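Side-chain contact in methyltransferase (Pyrococcus horikoshii, PDB 1IXK), which probably transfers a methyl group from S-adenosyl-L-methionine to the C5 position of cytidine in RNA, most likely tRNA: residues P111-P116 with F307-I312. Sequence-based numbering, arbitrary orientation.
Sequences PVALDP and FFIAKI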
loop_
_atom_site.group_PDB
_atom_site.type_symbol
_atom_site.label_atom_id
_atom_site.label_comp_id
_atom_site.label_asym_id
_atom_site.label_seq_id
_atom_site.Cartn_x
_atom_site.Cartn_y
_atom_site.Cartn_z
ATOM N N PRO A 111 3.672 2.611 -4.745
ATOM C CA PRO A 111 4.624 3.513 -5.402
ATOM C C PRO A 111 4.853 3.160 -6.870
ATOM O O PRO A 111 4.912 4.041 -7.730
ATOM C CB PRO A 111 5.909 3.332 -4.589
ATOM C CG PRO A 111 5.445 2.815 -3.275
ATOM C CD PRO A 111 4.303 1.912 -3.613
ATOM N N VAL A 112 5.000 1.870 -7.147
ATOM C CA VAL A 112 5.241 1.411 -8.511
ATOM C C VAL A 112 4.033 1.720 -9.397
ATOM O O VAL A 112 4.185 2.180 -10.528
ATOM C CB VAL A 112 5.543 -0.107 -8.536
ATOM C CG1 VAL A 112 5.728 -0.583 -9.970
ATOM C CG2 VAL A 112 6.808 -0.395 -7.724
ATOM N N ALA A 113 2.837 1.472 -8.881
ATOM C CA ALA A 113 1.619 1.755 -9.639
ATOM C C ALA A 113 1.506 3.252 -9.944
ATOM O O ALA A 113 1.088 3.635 -11.038
ATOM C CB ALA A 113 0.383 1.283 -8.860
ATOM N N LEU A 114 1.874 4.098 -8.983
ATOM C CA LEU A 114 1.795 5.546 -9.188
ATOM C C LEU A 114 2.766 5.960 -10.289
ATOM O O LEU A 114 2.521 6.917 -11.025
ATOM C CB LEU A 114 2.115 6.298 -7.892
ATOM C CG LEU A 114 1.888 7.814 -7.949
ATOM C CD1 LEU A 114 0.444 8.110 -8.362
ATOM C CD2 LEU A 114 2.181 8.428 -6.583
ATOM N N ASP A 115 3.880 5.240 -10.378
ATOM C CA ASP A 115 4.884 5.470 -11.415
ATOM C C ASP A 115 5.339 6.923 -11.543
ATOM O O ASP A 115 5.252 7.508 -12.622
ATOM C CB ASP A 115 4.318 4.996 -12.759
ATOM C CG ASP A 115 5.385 4.798 -13.820
ATOM O OD1 ASP A 115 5.023 4.830 -15.017
ATOM O OD2 ASP A 115 6.570 4.596 -13.472
ATOM N N PRO A 116 5.828 7.526 -10.447
ATOM C CA PRO A 116 6.297 8.917 -10.467
ATOM C C PRO A 116 7.481 9.028 -11.429
ATOM O O PRO A 116 8.301 8.120 -11.499
ATOM C CB PRO A 116 6.749 9.162 -9.025
ATOM C CG PRO A 116 6.039 8.128 -8.233
ATOM C CD PRO A 116 6.032 6.925 -9.119
ATOM N N PHE A 307 -5.155 -6.652 0.795
ATOM C CA PHE A 307 -4.739 -5.391 0.184
ATOM C C PHE A 307 -5.714 -4.931 -0.910
ATOM O O PHE A 307 -6.339 -5.751 -1.571
ATOM C CB PHE A 307 -3.340 -5.621 -0.407
ATOM C CG PHE A 307 -2.716 -4.417 -1.036
ATOM C CD1 PHE A 307 -2.087 -3.451 -0.259
ATOM C CD2 PHE A 307 -2.712 -4.272 -2.422
ATOM C CE1 PHE A 307 -1.448 -2.361 -0.853
ATOM C CE2 PHE A 307 -2.081 -3.191 -3.022
ATOM C CZ PHE A 307 -1.448 -2.230 -2.235
ATOM N N PHE A 308 -5.833 -3.620 -1.086
ATOM C CA PHE A 308 -6.715 -3.040 -2.103
ATOM C C PHE A 308 -5.989 -1.858 -2.715
ATOM O O PHE A 308 -5.370 -1.068 -2.001
ATOM C CB PHE A 308 -8.017 -2.534 -1.469
ATOM C CG PHE A 308 -8.909 -1.784 -2.421
ATOM C CD1 PHE A 308 -9.738 -2.467 -3.308
ATOM C CD2 PHE A 308 -8.929 -0.385 -2.425
ATOM C CE1 PHE A 308 -10.580 -1.773 -4.183
ATOM C CE2 PHE A 308 -9.768 0.319 -3.300
ATOM C CZ PHE A 308 -10.594 -0.382 -4.180
ATOM N N ILE A 309 -6.067 -1.725 -4.032
ATOM C CA ILE A 309 -5.406 -0.612 -4.687
ATOM C C ILE A 309 -6.178 -0.162 -5.917
ATOM O O ILE A 309 -6.691 -0.987 -6.668
ATOM C CB ILE A 309 -3.962 -0.984 -5.119
ATOM C CG1 ILE A 309 -3.298 0.226 -5.785
ATOM C CG2 ILE A 309 -3.991 -2.178 -6.070
ATOM C CD1 ILE A 309 -1.809 0.033 -6.089
ATOM N N ALA A 310 -6.247 1.152 -6.112
ATOM C CA ALA A 310 -6.938 1.727 -7.261
ATOM C C ALA A 310 -6.114 2.873 -7.825
ATOM O O ALA A 310 -5.521 3.651 -7.074
ATOM C CB ALA A 310 -8.316 2.229 -6.859
ATOM N N LYS A 311 -6.079 2.979 -9.151
ATOM C CA LYS A 311 -5.326 4.042 -9.805
ATOM C C LYS A 311 -6.325 5.011 -10.424
ATOM O O LYS A 311 -7.070 4.663 -11.344
ATOM C CB LYS A 311 -4.407 3.452 -10.875
ATOM C CG LYS A 311 -3.493 4.467 -11.526
ATOM C CD LYS A 311 -2.384 3.753 -12.287
ATOM C CE LYS A 311 -1.466 4.739 -12.973
ATOM N NZ LYS A 311 -0.200 4.074 -13.407
ATOM N N ILE A 312 -6.319 6.235 -9.919
ATOM C CA ILE A 312 -7.258 7.261 -10.357
ATOM C C ILE A 312 -6.643 8.387 -11.188
ATOM O O ILE A 312 -5.608 8.939 -10.823
ATOM C CB ILE A 312 -7.934 7.893 -9.113
ATOM C CG1 ILE A 312 -8.597 6.795 -8.278
ATOM C CG2 ILE A 312 -8.932 8.953 -9.532
ATOM C CD1 ILE A 312 -9.139 7.278 -6.931
HETATM O O HOH W 1 1.091 6.827 -13.429
HETATM O O HOH W 2 2.310 5.041 -15.178
#
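Lys311 and Ile309, two residues apart on strand 307-314, both reach Ala113 in the last turn of helix 105-114, joining that helix to the mixed sheet of a class I, Rossmann-like methyltransferase domain. The strand runs antiparallel to 240-246, as the last strand of this fold does. The apolar part is a single touch: Ile309 CD1 meets Ala113 CB at 3.7 Å. Ile309 holds CG1 anti to its nitrogen (chi1 -179°) and chi2 is also anti, which stretches the branch out to the helix; Val243 and Tyr109 also touch it. The polar part is a hydrogen bond from Lys311 NZ to a carbonyl in the helix's last turn. With its chain extended, Lys311 brings NZ within 2.7 Å of Ala113 O, and the C=O...N angle of 168° places the donor almost straight ahead of the carbonyl. Such an ammonium would probably offset the partial negative charge of the helix end. A methionine in place of Lys311 would probably leave Ala113 O without this donor and water 1 without its ammonium partner. Asp115, just past the helix, joins through solvent: water 2 donates to Asp115 OD1 and weakly accepts from Lys311 NZ. Water 1 accepts from Lys311 NZ at 3.0 Å and donates to Leu114 O at 2.8 Å.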